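Local coordinates for polysaccharide deacetylase (PDB 4HD5), which binds a zinc ion and is probably a hydrolase that removes acetyl groups from a polysaccharide substrate, at residues A[160-165]-A[343-348]; A[118-123]-A[133-138]. One frame throughout, in Å; residues are numbered along the deposited sequence.

Contact 1: residues A[160-165]-A[343-348]; sequences IKDLFV and RVRIHH
Asp-162 grips His-347 through its carboxylate. His-347 ND1 donates to Asp-162 OD2 over 3.0 Å, in the ring plane and onto the syn lone pair, with a nearly straight N-H angle of 164°. The Asp-162 CG is anti to the backbone N (chi1 -166°), which swings the carboxylate toward the histidine. The bond limits rotation of the His-347 ring, and Arg-345 CG lies over one of its faces.

The tightly packed part lies at His-348 and at Val-165 with Ile-346. His-348 sits close between Lys-161 and Phe-164. Its CB is 3.4 Å from Lys-161 O, and its CA makes a CA-H...O contact with Phe-164 O. Lys-161 lays its CG over one face of the His-348 ring, a CH-pi contact 4.0 Å from the centroid. His-348 N makes two long, weak bonds, to Asp-162 O and to Asp-162 OD1. Val-165 CG2 meets Ile-346 CG2 at 3.9 Å, and both residues are buried. Ile-346 also packs on Phe-355 of helix 352-358.

The looser side holds the exposed end of Lys-161 and the waters near Arg-345. Water 1 can bridge Asp-162 O and Ile-346 O. Water 2 accepts a bond from Arg-345 NH1 at 2.9 Å.

One firm carboxylate bond, weaker ones and water thus tie the residues just after strand 341-345 to the 3-10 turn 161-163, whose Leu-163 side chain is about 8 Å from the zinc ion.

Contact 2: residues A[118-123]-A[133-138]; sequences QIEATG and LTKSII
Ile-119 and Ser-136 form a hydrogen-bonded antiparallel pair and satisfy each other's backbone. Ile-119 N donates to Ser-136 O at 2.7 Å. Ser-136 N returns a bond to Ile-119 O at 2.8 Å. Ile-119 O also takes a CA-H...O contact from Lys-135 CA, 3.2 Å away. Further along, Ala-121 N donates to Thr-134 O at 3.0 Å. Ala-121 O accepts from Leu-133 N at 3.1 Å.

Leu-133 and Thr-134 therefore both face Ala-121. This is a classic beta bulge in the hairpin of strands 115-125 and 130-140, which ends a four-stranded antiparallel sheet. The hairpin ladder runs on past the segments, with backbone bonds of Gly-123 to Ile-131 and of Ile-138 to Phe-117. Gln-118, Glu-120 and Thr-122 turn their backbone groups the other way and bond to Trp-80, Lys-78 and Gln-76 of strand 72-81. Ile-137 O is bonded by Tyr-51 OH.

Side chains differ by face. Ile-119 CD1 touches Ile-138 CG2 at 3.9 Å, on the face that packs against strand 49-51. On the other face, Gln-118 lies alongside Ile-137. Its chi1 of -58° sets CG against Ile-137 CD1, 3.6 Å away. Gln-118 OE1 bonds Thr-82 OG1. Glu-120 and Lys-135 pack their stems side by side, but Glu-120 OE2 is 4.7 Å from Lys-135 NZ, too far for a salt bridge. The salt bridge of Glu-120 OE1 goes to Lys-86 instead.

Overall arrangement
The two contacts share no strand or helix. Contact 2 belongs to the N-terminal beta sheet, and contact 1 to the barrel that carries the zinc. Their centres are 46 Å apart, on opposite sides of the chain's centre, and their nearest atoms are about 24 Å apart. Both are partly buried. Contact 2 is local, a hairpin closed across a short turn, whereas contact 1 joins residues 178 apart in sequence. The chemistry follows this difference. Residues 118-123 and 133-138 rely on regular backbone bonds, while 160-165 and 343-348 rely on a side-chain carboxylate, histidines and water. Contact 2 lies far from the metal site, which contact 1 borders.

Contact 1: residues A[160-165]-A[343-348]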
loop_
_atom_site.group_PDB
_atom_site.type_symbol
_atom_site.label_atom_id
_atom_site.label_comp_id
_atom_site.label_asym_id
_atom_site.label_seq_id
_atom_site.Cartn_x
_atom_site.Cartn_y
_atom_site.Cartn_z
ATOM N N ILE A 160 -17.767 14.061 -16.801
ATOM C CA ILE A 160 -18.195 12.693 -17.048
ATOM C C ILE A 160 -18.885 12.184 -15.784
ATOM O O ILE A 160 -18.265 12.147 -14.730
ATOM C CB ILE A 160 -16.994 11.794 -17.426
ATOM C CG1 ILE A 160 -16.277 12.377 -18.659
ATOM C CG2 ILE A 160 -17.454 10.361 -17.653
ATOM C CD1 ILE A 160 -15.020 11.651 -19.102
ATOM N N LYS A 161 -20.158 11.798 -15.901
ATOM C CA LYS A 161 -20.984 11.462 -14.731
ATOM C C LYS A 161 -20.307 10.426 -13.850
ATOM O O LYS A 161 -20.206 10.593 -12.629
ATOM C CB LYS A 161 -22.369 10.943 -15.154
ATOM C CG LYS A 161 -23.386 10.923 -14.020
ATOM C CD LYS A 161 -24.743 10.317 -14.379
ATOM C CE LYS A 161 -25.316 10.849 -15.687
ATOM N NZ LYS A 161 -26.782 10.580 -15.821
ATOM N N ASP A 162 -19.829 9.357 -14.471
ATOM C CA ASP A 162 -19.273 8.239 -13.707
ATOM C C ASP A 162 -18.041 8.602 -12.883
ATOM O O ASP A 162 -17.693 7.880 -11.942
ATOM C CB ASP A 162 -18.955 7.046 -14.613
ATOM C CG ASP A 162 -18.705 5.776 -13.815
ATOM O OD1 ASP A 162 -19.583 5.422 -13.007
ATOM O OD2 ASP A 162 -17.629 5.163 -13.956
ATOM N N LEU A 163 -17.389 9.709 -13.229
ATOM C CA LEU A 163 -16.170 10.165 -12.549
ATOM C C LEU A 163 -16.433 11.051 -11.318
ATOM O O LEU A 163 -15.490 11.503 -10.675
ATOM C CB LEU A 163 -15.255 10.925 -13.534
ATOM C CG LEU A 163 -14.174 10.147 -14.312
ATOM C CD1 LEU A 163 -14.578 8.727 -14.654
ATOM C CD2 LEU A 163 -13.750 10.905 -15.568
ATOM N N PHE A 164 -17.696 11.293 -10.996
ATOM C CA PHE A 164 -18.064 12.139 -9.873
ATOM C C PHE A 164 -18.591 11.321 -8.724
ATOM O O PHE A 164 -19.552 10.578 -8.887
ATOM C CB PHE A 164 -19.112 13.161 -10.295
ATOM C CG PHE A 164 -18.511 14.343 -10.969
ATOM C CD1 PHE A 164 -18.087 14.248 -12.280
ATOM C CD2 PHE A 164 -18.294 15.526 -10.273
ATOM C CE1 PHE A 164 -17.504 15.329 -12.918
ATOM C CE2 PHE A 164 -17.696 16.608 -10.898
ATOM C CZ PHE A 164 -17.307 16.508 -12.226
ATOM N N VAL A 165 -17.944 11.447 -7.573
ATOM C CA VAL A 165 -18.420 10.824 -6.342
ATOM C C VAL A 165 -18.807 11.951 -5.392
ATOM O O VAL A 165 -18.007 12.858 -5.139
ATOM C CB VAL A 165 -17.328 9.926 -5.717
ATOM C CG1 VAL A 165 -17.733 9.474 -4.320
ATOM C CG2 VAL A 165 -17.041 8.723 -6.622
ATOM N N ARG A 343 -5.772 -0.576 -10.436
ATOM C CA ARG A 343 -6.492 0.219 -9.472
ATOM C C ARG A 343 -7.957 -0.193 -9.399
ATOM O O ARG A 343 -8.507 -0.782 -10.355
ATOM C CB ARG A 343 -6.356 1.701 -9.807
ATOM C CG ARG A 343 -4.982 2.257 -9.483
ATOM C CD ARG A 343 -4.983 3.774 -9.461
ATOM N NE ARG A 343 -5.072 4.338 -10.816
ATOM C CZ ARG A 343 -5.162 5.643 -11.087
ATOM N NH1 ARG A 343 -5.204 6.530 -10.094
ATOM N NH2 ARG A 343 -5.224 6.058 -12.350
ATOM N N VAL A 344 -8.553 0.081 -8.242
ATOM C CA VAL A 344 -9.968 -0.174 -7.979
ATOM C C VAL A 344 -10.728 1.114 -8.301
ATOM O O VAL A 344 -10.503 2.152 -7.671
ATOM C CB VAL A 344 -10.216 -0.574 -6.496
ATOM C CG1 VAL A 344 -11.696 -0.830 -6.225
ATOM C CG2 VAL A 344 -9.411 -1.802 -6.119
ATOM N N ARG A 345 -11.618 1.036 -9.279
ATOM C CA ARG A 345 -12.413 2.183 -9.703
ATOM C C ARG A 345 -13.608 2.368 -8.778
ATOM O O ARG A 345 -14.313 1.391 -8.480
ATOM C CB ARG A 345 -12.898 1.965 -11.133
ATOM C CG ARG A 345 -13.664 3.134 -11.727
ATOM C CD ARG A 345 -14.068 2.849 -13.171
ATOM N NE ARG A 345 -12.985 3.061 -14.141
ATOM C CZ ARG A 345 -12.559 4.253 -14.572
ATOM N NH1 ARG A 345 -13.074 5.381 -14.095
ATOM N NH2 ARG A 345 -11.574 4.316 -15.465
ATOM N N ILE A 346 -13.819 3.600 -8.313
ATOM C CA ILE A 346 -15.035 3.957 -7.563
ATOM C C ILE A 346 -15.943 4.709 -8.526
ATOM O O ILE A 346 -15.490 5.621 -9.201
ATOM C CB ILE A 346 -14.735 4.824 -6.311
ATOM C CG1 ILE A 346 -13.712 4.134 -5.376
ATOM C CG2 ILE A 346 -16.022 5.147 -5.559
ATOM C CD1 ILE A 346 -13.961 2.657 -5.160
ATOM N N HIS A 347 -17.208 4.304 -8.607
ATOM C CA HIS A 347 -18.146 4.851 -9.588
ATOM C C HIS A 347 -19.104 5.837 -8.930
ATOM O O HIS A 347 -19.245 5.873 -7.716
ATOM C CB HIS A 347 -18.986 3.730 -10.215
ATOM C CG HIS A 347 -18.184 2.646 -10.861
ATOM N ND1 HIS A 347 -17.743 2.729 -12.165
ATOM C CD2 HIS A 347 -17.773 1.441 -10.400
ATOM C CE1 HIS A 347 -17.089 1.623 -12.477
ATOM N NE2 HIS A 347 -17.088 0.827 -11.423
ATOM N N HIS A 348 -19.787 6.612 -9.757
ATOM C CA HIS A 348 -20.783 7.581 -9.294
ATOM C C HIS A 348 -21.846 6.955 -8.374
ATOM O O HIS A 348 -22.267 7.572 -7.391
ATOM C CB HIS A 348 -21.422 8.210 -10.536
ATOM C CG HIS A 348 -22.408 9.297 -10.257
ATOM N ND1 HIS A 348 -23.695 9.260 -10.744
ATOM C CD2 HIS A 348 -22.292 10.472 -9.594
ATOM C CE1 HIS A 348 -24.340 10.353 -10.369
ATOM N NE2 HIS A 348 -23.511 11.106 -9.670
HETATM O O HOH W 1 -15.596 8.133 -9.895
HETATM O O HOH W 2 -15.143 6.020 -12.142
#

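Contact 2: residues A[118-123]-A[133-138]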
loop_
_atom_site.group_PDB
_atom_site.type_symbol
_atom_site.label_atom_id
_atom_site.label_comp_id
_atom_site.label_asym_id
_atom_site.label_seq_id
_atom_site.Cartn_x
_atom_site.Cartn_y
_atom_site.Cartn_z
ATOM N N GLN A 118 7.172 -11.999 12.618
ATOM C CA GLN A 118 8.445 -12.192 13.299
ATOM C C GLN A 118 8.378 -13.457 14.127
ATOM O O GLN A 118 7.372 -13.724 14.774
ATOM C CB GLN A 118 8.760 -11.005 14.195
ATOM C CG GLN A 118 8.799 -9.691 13.436
ATOM C CD GLN A 118 9.444 -8.573 14.222
ATOM O OE1 GLN A 118 8.966 -7.438 14.209
ATOM N NE2 GLN A 118 10.534 -8.883 14.916
ATOM N N ILE A 119 9.459 -14.232 14.093
ATOM C CA ILE A 119 9.510 -15.519 14.778
ATOM C C ILE A 119 10.649 -15.492 15.790
ATOM O O ILE A 119 11.799 -15.205 15.439
ATOM C CB ILE A 119 9.734 -16.683 13.795
ATOM C CG1 ILE A 119 8.765 -16.598 12.609
ATOM C CG2 ILE A 119 9.593 -18.020 14.507
ATOM C CD1 ILE A 119 9.269 -17.304 11.369
ATOM N N GLU A 120 10.311 -15.799 17.040
ATOM C CA GLU A 120 11.254 -15.789 18.142
ATOM C C GLU A 120 11.236 -17.169 18.795
ATOM O O GLU A 120 10.206 -17.600 19.308
ATOM C CB GLU A 120 10.849 -14.710 19.144
ATOM C CG GLU A 120 11.854 -14.469 20.257
ATOM C CD GLU A 120 11.581 -13.181 21.012
ATOM O OE1 GLU A 120 10.403 -12.900 21.307
ATOM O OE2 GLU A 120 12.542 -12.448 21.314
ATOM N N ALA A 121 12.369 -17.864 18.739
ATOM C CA ALA A 121 12.483 -19.217 19.281
ATOM C C ALA A 121 13.236 -19.204 20.603
ATOM O O ALA A 121 14.290 -18.572 20.718
ATOM C CB ALA A 121 13.199 -20.120 18.290
ATOM N N THR A 122 12.687 -19.905 21.596
ATOM C CA THR A 122 13.367 -20.149 22.863
ATOM C C THR A 122 13.257 -21.635 23.195
ATOM O O THR A 122 12.286 -22.283 22.813
ATOM C CB THR A 122 12.757 -19.323 24.012
ATOM O OG1 THR A 122 11.437 -19.798 24.303
ATOM C CG2 THR A 122 12.698 -17.838 23.641
ATOM N N GLY A 123 14.251 -22.170 23.899
ATOM C CA GLY A 123 14.272 -23.592 24.253
ATOM C C GLY A 123 14.461 -23.825 25.740
ATOM O O GLY A 123 15.132 -23.043 26.414
ATOM N N LEU A 133 17.224 -18.789 21.664
ATOM C CA LEU A 133 17.838 -19.466 20.531
ATOM C C LEU A 133 18.126 -18.436 19.454
ATOM O O LEU A 133 19.239 -17.926 19.373
ATOM C CB LEU A 133 16.945 -20.596 20.003
ATOM C CG LEU A 133 17.048 -21.951 20.713
ATOM C CD1 LEU A 133 17.012 -21.803 22.226
ATOM C CD2 LEU A 133 15.938 -22.878 20.236
ATOM N N THR A 134 17.121 -18.102 18.649
ATOM C CA THR A 134 17.326 -17.205 17.522
ATOM C C THR A 134 16.013 -16.590 17.049
ATOM O O THR A 134 14.936 -16.920 17.561
ATOM C CB THR A 134 18.024 -17.946 16.360
ATOM O OG1 THR A 134 18.503 -17.007 15.388
ATOM C CG2 THR A 134 17.079 -18.945 15.695
ATOM N N LYS A 135 16.119 -15.691 16.073
ATOM C CA LYS A 135 14.965 -14.978 15.536
ATOM C C LYS A 135 14.950 -15.049 14.015
ATOM O O LYS A 135 15.982 -15.270 13.384
ATOM C CB LYS A 135 14.995 -13.520 15.987
ATOM C CG LYS A 135 14.498 -13.308 17.408
ATOM C CD LYS A 135 14.825 -11.917 17.941
ATOM C CE LYS A 135 14.256 -10.793 17.083
ATOM N NZ LYS A 135 12.787 -10.900 16.846
ATOM N N SER A 136 13.772 -14.860 13.431
ATOM C CA SER A 136 13.635 -14.877 11.981
ATOM C C SER A 136 12.396 -14.122 11.525
ATOM O O SER A 136 11.521 -13.803 12.327
ATOM C CB SER A 136 13.572 -16.313 11.459
ATOM O OG SER A 136 13.564 -16.341 10.043
ATOM N N ILE A 137 12.345 -13.861 10.221
ATOM C CA ILE A 137 11.239 -13.148 9.592
ATOM C C ILE A 137 10.708 -13.954 8.419
ATOM O O ILE A 137 11.477 -14.497 7.627
ATOM C CB ILE A 137 11.688 -11.782 9.042
ATOM C CG1 ILE A 137 12.403 -10.960 10.124
ATOM C CG2 ILE A 137 10.499 -11.016 8.467
ATOM C CD1 ILE A 137 11.511 -10.514 11.256
ATOM N N ILE A 138 9.387 -14.025 8.328
ATOM C CA ILE A 138 8.698 -14.573 7.170
ATOM C C ILE A 138 7.591 -13.585 6.792
ATOM O O ILE A 138 6.892 -13.062 7.669
ATOM C CB ILE A 138 8.117 -15.981 7.450
ATOM C CG1 ILE A 138 7.572 -16.599 6.160
ATOM C CG2 ILE A 138 7.044 -15.939 8.520
ATOM C CD1 ILE A 138 7.199 -18.056 6.289
#